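Local coordinates for protein oxalate--CoA ligase (Arabidopsis thaliana, PDB 5IE2) that belongs to the ANL superfamily of AMP-binding enzymes, built from a large N-terminal and a small C-terminal domain, and binds adenosine-5'-triphosphate, at residues A[196-201]-A[282-287]; A[291-296]-A[426-431]; A[308-313]-A[335-340]; A[343-348]-A[396-401]. One frame throughout, in Å; residues are numbered along the deposited sequence.

Contacts 1 and 3, centres about 12 Å apart, share the five-stranded mixed sheet in which strands 284-287 and 308-314 run side by side. Contact 2, its centre about 15 Å from that of contact 3, joins the start of helix 294-304 to helix 423-430, linking the AMP-binding family region to its C-terminal one. Contact 4, centred about 12 Å from the centre of contact 3, belongs to a separate antiparallel sheet. In chain order contact 1 closes first; contacts 3 and 4 then follow one another within the span bridged by contact 2. A probable hydrogen bond joins L292 N to E310 OE2. Contacts 2 and 3 both touch ATP, which places the nucleotide beside the sheet and near the joint between domains.

Contact 1 (A[196-201]-A[282-287]); sequences AVYKLT and LRFIRS
Y198 and F284 make the tightly packed part of this contact, with Y198 CB 3.5 Å from F284 CZ. Their ring planes differ by only 19°, yet the rings are slid so far apart that they barely overlap. F284 holds its CG between its own backbone N and carbonyl carbon (chi1 66°), a torsion that lays the ring against Y198, with L200 CD2 at its edge. At the buried end the tyrosine offers its phenol. R286, extended from CG to NE, donates from NE to Y198 OH over 2.7 Å, with the oxygen in the guanidinium plane. Tyrosine suits this place because it combines an apolar ring with a polar tip, which is also hydrogen-bonded to S323; R286 NH1 is held by T258 and H319. The looser side is polar and partly exposed. There K199 leaves the helix with positive phi in a Schellman motif, and its amine goes off to salt bridges with E328 and E329. R283, bent in mid-chain, straddles Y198 O end-on: NH1 and NH2 each donate a hydrogen bond of 3.0 Å to Y198 O, from opposite faces of the carbonyl plane. D204 forms a salt bridge with R283 NH2. A cation on a carbonyl of the last helical turn probably interacts well with the partial negative charge there, so electrostatics as well as packing join the helix end to the residue leading into the strand.

Contact 2 (A[291-296]-A[426-431]); sequences SLAPVI and VDAVLL. With ATP (adenosine-5'-triphosphate), chain C.
L431 turns its side chain across the first turn of helix 294-304, and most of the apolar contact is arranged round it. With CG anti to its carbonyl carbon (chi1 -69°), the leucine directs CD1 at two partners, A293 CB (3.8 Å) and I296 CG1 (4.0 Å). V295 meets the same residue nearer its backbone: its CG1 lies 3.9 Å from L431 CB, and the two side chains cross at a slant. A293 aims its methyl at the A428 backbone, A293 CB being 3.8 Å from A428 CA, with the A428 methyl alongside; alanine on both sides is what lets the chains approach so closely. P294 lends its ring carbon CD to the A428 methyl and suits the first turn of a helix, where its lack of an N-H costs little, while A293 occupies the N-cap position. This is a junction of the two-domain ANL fold, the helix start coming from the AMP-binding region and helix 423-430 from the C-terminal region. No direct hydrogen bond spans it. One water instead accepts from V295 N, a helix-start N-H, and donates to A428 O over 3.1 Å. A second water donates to D427 OD2 and is hydrogen-bonded to S291 OG at 2.8 Å. R503 forms a salt bridge with D427, and the backbone of S291 borders the adenine, S291 N lying 3.2 Å from ATP N1.

Contact 3 (A[308-313]-A[335-340]); sequences VLEAYA and GSVGKP. With ATP (adenosine-5'-triphosphate), chain C.
E310 reaches past S336 and V337 to the adenine amino group. Its CB passes 3.7 Å from S336 O. CG, placed anti to the backbone N (chi1 -168°), passes both V337 CG1 and ATP N6, which lie on the same side of it, and CD comes to 3.8 Å from V337 CG1. At the tip the carboxylate oxygens part company. OE1 lies near S336 O, but both are acceptors and no bond forms; the carbonyl is served by N324 ND2. OE2 accepts from ATP N6 over 3.1 Å with an N-H...O angle of 156°, and also from L292 N. A carboxylate fits here because it can take hydrogen bonds from an amino group and a backbone N-H together. The other N6 bond goes to A311 O, 2.9 Å away, so the exocyclic nitrogen is gripped by two acceptors of neighbouring residues. Strand 308-314 is the middle strand of a five-stranded mixed sheet, and it runs into the Y-x-x-T-E motif of the ANL superfamily, which begins at Y312. V337, beta-branched and compact, packs beside that strand: its CB is 3.5 Å from Y312 CB, and its CG1 is 3.4 Å from ATP N6. Y312 turns its ring onward to the nucleotide, meeting ATP C2' at the ring edge and in its plane, while its hydroxyl is hydrogen-bonded to D394. S336 OG accepts from G338 N in an ST turn and is also bonded to L404 O; positive phi at G338 suits a residue without a side chain.

Contact 4 (A[343-348]-A[396-401]); sequences QEMAIL and GYFDTD
F398 and I347 bury the most surface in this contact, and M345 adds a smaller share. The phenylalanine ring, partly exposed in the protein, lies against both residues of strand 344-348 whose side chains point toward strand 394-398. I347 CG1 is anti to its own carbonyl carbon (chi1 -58°), which brings it to 3.5 Å from F398 CD2, while the CG2 branch rests 3.6 Å from G396 O. A branched chain suits this spot because it can touch ring and backbone at once, and I347 CD1 also rests on the G396 backbone. Further along the ring, M345 SD is 3.6 Å from F398 CZ. Its sulfur stands 4.9 Å from the F398 ring centroid and 71° off the ring normal, an oblique Met-aromatic contact. The flexible, polarisable thioether is well suited to follow the outline of an aromatic ring. No hydrogen bond crosses between the segments, and the strands, their axes inclined at 114°, do not pair; side chains of 344-348 meet the F398 ring and the G396 backbone. Both strands pair antiparallel with strand 361-366 in the same antiparallel sheet: V363 of that strand touches M345 and I347, M321 of strand 319-323 also packs on M345, and Y397 stacks on H405 of strand 404-409.

Contact 1 (A[196-201]-A[282-287])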
# COMPACT_ATOMS: atom_id res chain seq x y z
N ALA A 196 -15.50 2.95 -6.00
CA ALA A 196 -16.12 3.58 -7.15
C ALA A 196 -15.32 3.32 -8.41
O ALA A 196 -15.92 2.92 -9.46
CB ALA A 196 -16.34 5.14 -6.91
N VAL A 197 -14.01 3.58 -8.38
CA VAL A 197 -13.27 3.50 -9.64
C VAL A 197 -13.14 2.03 -10.14
O VAL A 197 -13.08 1.82 -11.34
CB VAL A 197 -11.86 4.17 -9.54
CG1 VAL A 197 -10.97 3.40 -8.58
CG2 VAL A 197 -11.21 4.36 -10.95
N TYR A 198 -13.15 1.04 -9.25
CA TYR A 198 -13.09 -0.35 -9.72
C TYR A 198 -14.47 -1.00 -9.76
O TYR A 198 -14.55 -2.18 -10.06
CB TYR A 198 -12.10 -1.18 -8.84
CG TYR A 198 -10.73 -0.52 -8.86
CD1 TYR A 198 -10.07 -0.29 -10.05
CD2 TYR A 198 -10.16 -0.05 -7.69
CE1 TYR A 198 -8.84 0.37 -10.08
CE2 TYR A 198 -8.95 0.60 -7.70
CZ TYR A 198 -8.31 0.81 -8.89
OH TYR A 198 -7.13 1.50 -8.85
N LYS A 199 -15.53 -0.23 -9.46
CA LYS A 199 -16.89 -0.78 -9.33
C LYS A 199 -16.90 -2.06 -8.54
O LYS A 199 -17.44 -3.07 -8.99
CB LYS A 199 -17.51 -1.01 -10.72
CG LYS A 199 -17.63 0.28 -11.49
CD LYS A 199 -18.37 0.03 -12.85
CE LYS A 199 -18.37 1.31 -13.66
NZ LYS A 199 -19.08 0.99 -14.95
N LEU A 200 -16.31 -2.03 -7.35
CA LEU A 200 -16.35 -3.21 -6.47
C LEU A 200 -17.79 -3.42 -6.02
O LEU A 200 -18.48 -2.43 -5.68
CB LEU A 200 -15.46 -3.01 -5.22
CG LEU A 200 -13.94 -2.86 -5.54
CD1 LEU A 200 -13.20 -2.66 -4.19
CD2 LEU A 200 -13.36 -4.06 -6.31
N THR A 201 -18.24 -4.67 -6.03
CA THR A 201 -19.57 -4.99 -5.52
C THR A 201 -19.49 -6.24 -4.67
O THR A 201 -18.43 -6.83 -4.49
CB THR A 201 -20.59 -5.24 -6.64
OG1 THR A 201 -20.29 -6.48 -7.29
CG2 THR A 201 -20.58 -4.09 -7.65
N LEU A 282 -10.16 -12.98 -14.29
CA LEU A 282 -10.32 -11.84 -13.36
C LEU A 282 -10.93 -10.64 -14.09
O LEU A 282 -10.73 -10.47 -15.30
CB LEU A 282 -8.96 -11.46 -12.79
CG LEU A 282 -8.24 -12.58 -12.10
CD1 LEU A 282 -6.82 -12.12 -11.59
CD2 LEU A 282 -9.09 -13.16 -10.93
N ARG A 283 -11.66 -9.81 -13.36
CA ARG A 283 -12.14 -8.55 -13.88
C ARG A 283 -10.98 -7.60 -14.19
O ARG A 283 -10.99 -6.90 -15.21
CB ARG A 283 -13.09 -7.86 -12.86
CG ARG A 283 -14.45 -8.46 -12.76
CD ARG A 283 -15.50 -7.30 -12.49
NE ARG A 283 -15.34 -6.74 -11.18
CZ ARG A 283 -15.10 -5.46 -10.92
NH1 ARG A 283 -14.97 -4.54 -11.89
NH2 ARG A 283 -15.02 -5.09 -9.66
N PHE A 284 -9.99 -7.56 -13.31
CA PHE A 284 -8.82 -6.70 -13.51
C PHE A 284 -7.72 -7.11 -12.54
O PHE A 284 -7.95 -7.83 -11.55
CB PHE A 284 -9.15 -5.19 -13.31
CG PHE A 284 -9.54 -4.84 -11.89
CD1 PHE A 284 -8.62 -4.36 -10.97
CD2 PHE A 284 -10.86 -5.01 -11.48
CE1 PHE A 284 -9.01 -4.04 -9.67
CE2 PHE A 284 -11.25 -4.69 -10.20
CZ PHE A 284 -10.34 -4.21 -9.28
N ILE A 285 -6.53 -6.63 -12.83
CA ILE A 285 -5.39 -6.80 -11.95
C ILE A 285 -4.90 -5.38 -11.68
O ILE A 285 -4.82 -4.61 -12.61
CB ILE A 285 -4.27 -7.65 -12.60
CG1 ILE A 285 -4.73 -9.14 -12.65
CG2 ILE A 285 -2.91 -7.53 -11.80
CD1 ILE A 285 -3.77 -10.00 -13.58
N ARG A 286 -4.63 -5.06 -10.42
CA ARG A 286 -4.22 -3.71 -10.09
C ARG A 286 -2.75 -3.63 -9.66
O ARG A 286 -2.23 -4.57 -9.02
CB ARG A 286 -5.16 -3.17 -9.00
CG ARG A 286 -4.85 -1.70 -8.57
CD ARG A 286 -5.85 -1.34 -7.47
NE ARG A 286 -5.68 0.05 -7.02
CZ ARG A 286 -5.07 0.44 -5.90
NH1 ARG A 286 -4.47 -0.43 -5.06
NH2 ARG A 286 -5.04 1.74 -5.62
N SER A 287 -2.08 -2.51 -10.01
CA SER A 287 -0.72 -2.27 -9.55
C SER A 287 -0.65 -0.87 -8.94
O SER A 287 -1.30 0.00 -9.44
CB SER A 287 0.27 -2.41 -10.73
OG SER A 287 1.64 -2.23 -10.31

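Contact 2 (A[291-296]-A[426-431])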
# COMPACT_ATOMS: atom_id res chain seq x y z
N SER A 291 6.38 2.63 -9.79
CA SER A 291 5.96 2.62 -11.21
C SER A 291 5.95 1.22 -11.77
O SER A 291 6.86 0.40 -11.51
CB SER A 291 6.82 3.52 -12.10
OG SER A 291 8.15 3.11 -12.00
N LEU A 292 4.88 0.92 -12.51
CA LEU A 292 4.76 -0.35 -13.25
C LEU A 292 5.32 -0.14 -14.67
O LEU A 292 4.74 0.60 -15.47
CB LEU A 292 3.29 -0.80 -13.39
CG LEU A 292 3.04 -2.14 -14.11
CD1 LEU A 292 3.54 -3.29 -13.27
CD2 LEU A 292 1.55 -2.36 -14.40
N ALA A 293 6.46 -0.76 -14.99
CA ALA A 293 6.99 -0.58 -16.32
C ALA A 293 5.99 -1.13 -17.34
O ALA A 293 5.36 -2.18 -17.08
CB ALA A 293 8.37 -1.30 -16.45
N PRO A 294 5.86 -0.46 -18.50
CA PRO A 294 4.96 -0.98 -19.54
C PRO A 294 5.22 -2.45 -19.91
O PRO A 294 4.28 -3.21 -20.21
CB PRO A 294 5.26 -0.07 -20.73
CG PRO A 294 5.52 1.30 -20.02
CD PRO A 294 6.31 0.92 -18.78
N VAL A 295 6.47 -2.87 -19.85
CA VAL A 295 6.75 -4.27 -20.23
C VAL A 295 6.16 -5.25 -19.18
O VAL A 295 5.65 -6.34 -19.53
CB VAL A 295 8.24 -4.48 -20.45
CG1 VAL A 295 9.02 -4.41 -19.14
CG2 VAL A 295 8.50 -5.83 -21.19
N ILE A 296 6.16 -4.86 -17.90
CA ILE A 296 5.52 -5.71 -16.90
C ILE A 296 4.00 -5.72 -17.09
O ILE A 296 3.35 -6.76 -16.94
CB ILE A 296 5.86 -5.28 -15.46
CG1 ILE A 296 7.40 -5.21 -15.27
CG2 ILE A 296 5.16 -6.21 -14.45
CD1 ILE A 296 8.13 -6.58 -15.72
N VAL A 426 14.19 5.26 -17.12
CA VAL A 426 15.34 4.38 -17.39
C VAL A 426 15.07 2.96 -16.86
O VAL A 426 15.37 1.98 -17.58
CB VAL A 426 16.65 4.95 -16.80
CG1 VAL A 426 17.82 4.01 -17.02
CG2 VAL A 426 16.97 6.29 -17.42
N ASP A 427 14.47 2.82 -15.67
CA ASP A 427 14.10 1.49 -15.13
C ASP A 427 13.25 0.70 -16.12
O ASP A 427 13.40 -0.54 -16.28
CB ASP A 427 13.24 1.57 -13.85
CG ASP A 427 13.98 2.05 -12.62
OD1 ASP A 427 15.21 2.22 -12.67
OD2 ASP A 427 13.32 2.24 -11.55
N ALA A 428 12.28 1.43 -16.68
CA ALA A 428 11.36 0.79 -17.62
C ALA A 428 12.17 0.24 -18.81
O ALA A 428 11.88 -0.84 -19.32
CB ALA A 428 10.29 1.77 -18.10
N VAL A 429 13.17 0.99 -19.24
CA VAL A 429 13.99 0.44 -20.35
C VAL A 429 14.80 -0.79 -19.91
O VAL A 429 14.89 -1.79 -20.63
CB VAL A 429 14.92 1.53 -20.96
CG1 VAL A 429 16.07 0.90 -21.81
CG2 VAL A 429 14.10 2.57 -21.81
N LEU A 430 15.40 -0.73 -18.73
CA LEU A 430 16.24 -1.86 -18.27
C LEU A 430 15.46 -3.14 -18.23
O LEU A 430 15.96 -4.21 -18.61
CB LEU A 430 16.78 -1.59 -16.88
CG LEU A 430 17.76 -0.43 -16.87
CD1 LEU A 430 18.13 -0.06 -15.41
CD2 LEU A 430 18.98 -0.84 -17.72
N LEU A 431 14.22 -3.05 -17.75
CA LEU A 431 13.41 -4.27 -17.65
C LEU A 431 13.03 -4.90 -19.01
O LEU A 431 12.51 -6.03 -19.04
CB LEU A 431 12.11 -3.97 -16.88
CG LEU A 431 12.33 -3.70 -15.39
CD1 LEU A 431 10.98 -3.47 -14.66
CD2 LEU A 431 13.09 -4.83 -14.71
PG ATP C . 8.63 8.57 2.46
O1G ATP C . 9.70 9.20 1.56
O2G ATP C . 9.12 8.30 3.84
O3G ATP C . 7.34 9.39 2.46
PB ATP C . 7.32 6.85 0.56
O1B ATP C . 7.78 5.63 -0.21
O2B ATP C . 7.14 8.16 -0.12
O3B ATP C . 8.26 7.09 1.88
PA ATP C . 4.56 5.79 0.65
O1A ATP C . 3.43 6.70 1.12
O2A ATP C . 4.56 4.36 1.01
O3A ATP C . 5.92 6.40 1.28
O5' ATP C . 4.75 6.01 -0.93
C5' ATP C . 4.04 7.00 -1.71
C4' ATP C . 4.96 7.35 -2.89
O4' ATP C . 5.05 6.21 -3.77
C3' ATP C . 4.36 8.39 -3.79
O3' ATP C . 4.61 9.68 -3.26
C2' ATP C . 5.08 8.16 -5.10
O2' ATP C . 6.42 8.67 -4.99
C1' ATP C . 5.22 6.66 -5.10
N9 ATP C . 4.18 6.00 -5.93
C8 ATP C . 3.00 5.50 -5.55
N7 ATP C . 2.38 4.95 -6.64
C5 ATP C . 3.22 5.10 -7.71
C6 ATP C . 3.19 4.73 -9.14
N6 ATP C . 2.13 4.02 -9.64
N1 ATP C . 4.27 5.07 -9.88
C2 ATP C . 5.33 5.72 -9.36
N3 ATP C . 5.43 6.10 -8.06
C4 ATP C . 4.40 5.79 -7.22
O HOH W 1 10.88 2.89 -11.26
O HOH W 2 8.92 -1.11 -20.09

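Contact 3 (A[308-313]-A[335-340])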
# COMPACT_ATOMS: atom_id res chain seq x y z
N VAL A 308 -4.80 -4.67 -16.86
CA VAL A 308 -3.93 -4.29 -15.75
C VAL A 308 -4.03 -2.79 -15.56
O VAL A 308 -3.71 -2.04 -16.48
CB VAL A 308 -2.49 -4.70 -16.01
CG1 VAL A 308 -1.55 -4.15 -14.92
CG2 VAL A 308 -2.43 -6.25 -16.02
N LEU A 309 -4.55 -2.38 -14.40
CA LEU A 309 -4.85 -0.97 -14.11
C LEU A 309 -3.88 -0.45 -13.06
O LEU A 309 -3.87 -0.93 -11.92
CB LEU A 309 -6.29 -0.84 -13.61
CG LEU A 309 -7.34 -1.59 -14.45
CD1 LEU A 309 -8.74 -1.41 -13.81
CD2 LEU A 309 -7.33 -1.04 -15.93
N GLU A 310 -3.08 0.53 -13.46
CA GLU A 310 -2.14 1.14 -12.55
C GLU A 310 -2.74 2.34 -11.82
O GLU A 310 -3.46 3.15 -12.41
CB GLU A 310 -0.89 1.60 -13.33
CG GLU A 310 0.25 1.96 -12.38
CD GLU A 310 1.53 2.40 -13.05
OE1 GLU A 310 1.56 2.60 -14.29
OE2 GLU A 310 2.54 2.56 -12.31
N ALA A 311 -2.46 2.41 -10.53
CA ALA A 311 -2.93 3.51 -9.69
C ALA A 311 -1.72 4.20 -9.03
O ALA A 311 -0.64 3.61 -8.96
CB ALA A 311 -3.87 3.01 -8.60
N TYR A 312 -1.95 5.40 -8.50
CA TYR A 312 -0.96 6.20 -7.79
C TYR A 312 -1.53 6.53 -6.41
O TYR A 312 -2.69 6.89 -6.29
CB TYR A 312 -0.68 7.46 -8.62
CG TYR A 312 -0.00 8.65 -7.94
CD1 TYR A 312 1.24 8.51 -7.30
CD2 TYR A 312 -0.54 9.92 -8.07
CE1 TYR A 312 1.91 9.65 -6.73
CE2 TYR A 312 0.12 11.04 -7.55
CZ TYR A 312 1.31 10.90 -6.87
OH TYR A 312 1.91 12.02 -6.33
N ALA A 313 -0.72 6.31 -5.37
CA ALA A 313 -1.23 6.39 -4.00
C ALA A 313 -0.14 6.75 -3.00
O ALA A 313 1.01 6.60 -3.31
CB ALA A 313 -1.86 5.04 -3.58
N GLY A 335 2.53 3.43 -18.63
CA GLY A 335 3.36 4.57 -18.31
C GLY A 335 2.58 5.65 -17.53
O GLY A 335 3.17 6.64 -17.07
N SER A 336 1.28 5.45 -17.37
CA SER A 336 0.39 6.46 -16.73
C SER A 336 -0.30 5.89 -15.52
O SER A 336 -0.60 4.66 -15.46
CB SER A 336 -0.67 6.96 -17.72
OG SER A 336 -1.60 7.84 -17.07
N VAL A 337 -0.59 6.76 -14.55
CA VAL A 337 -1.36 6.36 -13.39
C VAL A 337 -2.81 6.92 -13.43
O VAL A 337 -3.51 6.99 -12.39
CB VAL A 337 -0.64 6.75 -12.07
CG1 VAL A 337 0.64 5.97 -11.93
CG2 VAL A 337 -0.29 8.23 -12.03
N GLY A 338 -3.28 7.27 -14.62
CA GLY A 338 -4.69 7.54 -14.81
C GLY A 338 -5.18 8.86 -14.25
O GLY A 338 -4.44 9.83 -14.17
N LYS A 339 -6.43 8.88 -13.81
CA LYS A 339 -7.13 10.15 -13.50
C LYS A 339 -7.43 10.23 -12.02
O LYS A 339 -7.67 9.22 -11.40
CB LYS A 339 -8.44 10.25 -14.31
CG LYS A 339 -8.18 10.25 -15.81
CD LYS A 339 -9.45 10.59 -16.59
CE LYS A 339 -10.48 9.49 -16.51
NZ LYS A 339 -10.14 8.44 -17.49
N PRO A 340 -7.49 11.45 -11.46
CA PRO A 340 -7.83 11.65 -10.04
C PRO A 340 -9.15 10.98 -9.68
O PRO A 340 -10.08 11.05 -10.51
CB PRO A 340 -8.00 13.19 -9.93
CG PRO A 340 -7.28 13.74 -11.08
CD PRO A 340 -7.25 12.71 -12.18
PG ATP C . 8.63 8.57 2.46
O1G ATP C . 9.70 9.20 1.56
O2G ATP C . 9.12 8.30 3.84
O3G ATP C . 7.34 9.39 2.46
PB ATP C . 7.32 6.85 0.56
O1B ATP C . 7.78 5.63 -0.21
O2B ATP C . 7.14 8.16 -0.12
O3B ATP C . 8.26 7.09 1.88
PA ATP C . 4.56 5.79 0.65
O1A ATP C . 3.43 6.70 1.12
O2A ATP C . 4.56 4.36 1.01
O3A ATP C . 5.92 6.40 1.28
O5' ATP C . 4.75 6.01 -0.93
C5' ATP C . 4.04 7.00 -1.71
C4' ATP C . 4.96 7.35 -2.89
O4' ATP C . 5.05 6.21 -3.77
C3' ATP C . 4.36 8.39 -3.79
O3' ATP C . 4.61 9.68 -3.26
C2' ATP C . 5.08 8.16 -5.10
O2' ATP C . 6.42 8.67 -4.99
C1' ATP C . 5.22 6.66 -5.10
N9 ATP C . 4.18 6.00 -5.93
C8 ATP C . 3.00 5.50 -5.55
N7 ATP C . 2.38 4.95 -6.64
C5 ATP C . 3.22 5.10 -7.71
C6 ATP C . 3.19 4.73 -9.14
N6 ATP C . 2.13 4.02 -9.64
N1 ATP C . 4.27 5.07 -9.88
C2 ATP C . 5.33 5.72 -9.36
N3 ATP C . 5.43 6.10 -8.06
C4 ATP C . 4.40 5.79 -7.22

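Contact 4 (A[343-348]-A[396-401])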
# COMPACT_ATOMS: atom_id res chain seq x y z
N GLN A 343 -11.09 13.40 -5.65
CA GLN A 343 -10.30 14.47 -5.07
C GLN A 343 -9.77 15.34 -6.16
O GLN A 343 -9.73 14.94 -7.33
CB GLN A 343 -9.16 13.93 -4.23
CG GLN A 343 -8.19 13.03 -5.07
CD GLN A 343 -7.45 12.03 -4.17
OE1 GLN A 343 -6.42 12.36 -3.59
NE2 GLN A 343 -8.00 10.81 -4.04
N GLU A 344 -9.38 16.56 -5.79
CA GLU A 344 -8.74 17.47 -6.72
C GLU A 344 -7.27 17.21 -6.84
O GLU A 344 -6.61 16.84 -5.87
CB GLU A 344 -8.94 18.92 -6.26
CG GLU A 344 -10.40 19.32 -6.24
CD GLU A 344 -10.57 20.73 -5.72
OE1 GLU A 344 -10.35 21.65 -6.51
OE2 GLU A 344 -10.92 20.89 -4.53
N MET A 345 -6.76 17.47 -8.02
CA MET A 345 -5.34 17.28 -8.25
C MET A 345 -4.87 18.34 -9.25
O MET A 345 -5.57 18.65 -10.23
CB MET A 345 -5.09 15.87 -8.80
CG MET A 345 -3.64 15.60 -8.98
SD MET A 345 -3.45 13.90 -9.64
CE MET A 345 -4.43 12.93 -8.40
N ALA A 346 -3.69 18.90 -9.02
CA ALA A 346 -3.19 19.95 -9.89
C ALA A 346 -1.69 19.84 -10.01
O ALA A 346 -1.06 19.29 -9.14
CB ALA A 346 -3.57 21.26 -9.34
N ILE A 347 -1.11 20.37 -11.09
CA ILE A 347 0.34 20.32 -11.30
C ILE A 347 0.84 21.75 -11.13
O ILE A 347 0.41 22.63 -11.87
CB ILE A 347 0.67 19.80 -12.72
CG1 ILE A 347 0.08 18.41 -12.98
CG2 ILE A 347 2.17 19.85 -12.99
CD1 ILE A 347 0.77 17.31 -12.12
N LEU A 348 1.72 22.00 -10.16
CA LEU A 348 2.12 23.39 -9.86
C LEU A 348 3.61 23.62 -10.09
O LEU A 348 4.40 22.74 -9.75
CB LEU A 348 1.82 23.66 -8.40
CG LEU A 348 0.48 24.26 -7.97
CD1 LEU A 348 -0.72 23.77 -8.74
CD2 LEU A 348 0.33 24.01 -6.51
N GLY A 396 5.16 15.31 -12.00
CA GLY A 396 4.37 14.68 -13.04
C GLY A 396 3.76 15.69 -14.02
O GLY A 396 4.00 16.91 -13.95
N TYR A 397 3.00 15.17 -14.98
CA TYR A 397 2.23 16.07 -15.85
C TYR A 397 0.96 15.35 -16.27
O TYR A 397 0.90 14.12 -16.24
CB TYR A 397 3.06 16.51 -17.09
CG TYR A 397 3.47 15.35 -17.97
CD1 TYR A 397 2.66 14.93 -19.02
CD2 TYR A 397 4.65 14.65 -17.72
CE1 TYR A 397 3.02 13.86 -19.83
CE2 TYR A 397 5.02 13.57 -18.51
CZ TYR A 397 4.20 13.17 -19.57
OH TYR A 397 4.57 12.11 -20.37
N PHE A 398 -0.06 16.13 -16.63
CA PHE A 398 -1.29 15.63 -17.22
C PHE A 398 -1.17 15.70 -18.73
O PHE A 398 -0.74 16.73 -19.27
CB PHE A 398 -2.49 16.47 -16.80
CG PHE A 398 -2.95 16.14 -15.39
CD1 PHE A 398 -3.48 14.89 -15.10
CD2 PHE A 398 -2.87 17.10 -14.39
CE1 PHE A 398 -3.91 14.58 -13.82
CE2 PHE A 398 -3.29 16.77 -13.08
CZ PHE A 398 -3.80 15.51 -12.81
N ASP A 399 -1.61 14.63 -19.40
CA ASP A 399 -1.73 14.70 -20.84
C ASP A 399 -3.08 15.36 -21.16
O ASP A 399 -3.83 15.75 -20.23
CB ASP A 399 -1.55 13.31 -21.50
CG ASP A 399 -2.60 12.30 -21.11
OD1 ASP A 399 -3.75 12.68 -20.79
OD2 ASP A 399 -2.29 11.08 -21.17
N THR A 400 -3.43 15.50 -22.44
CA THR A 400 -4.66 16.25 -22.79
C THR A 400 -5.94 15.45 -22.51
O THR A 400 -7.02 16.03 -22.54
CB THR A 400 -4.62 16.69 -24.27
OG1 THR A 400 -4.32 15.55 -25.06
CG2 THR A 400 -3.51 17.70 -24.49
N ASP A 401 -5.83 14.15 -22.20
CA ASP A 401 -6.99 13.36 -21.71
C ASP A 401 -7.16 13.45 -20.20
O ASP A 401 -8.08 12.85 -19.65
CB ASP A 401 -6.87 11.87 -22.10
CG ASP A 401 -6.89 11.65 -23.61
OD1 ASP A 401 -7.67 12.34 -24.32
OD2 ASP A 401 -6.08 10.83 -24.09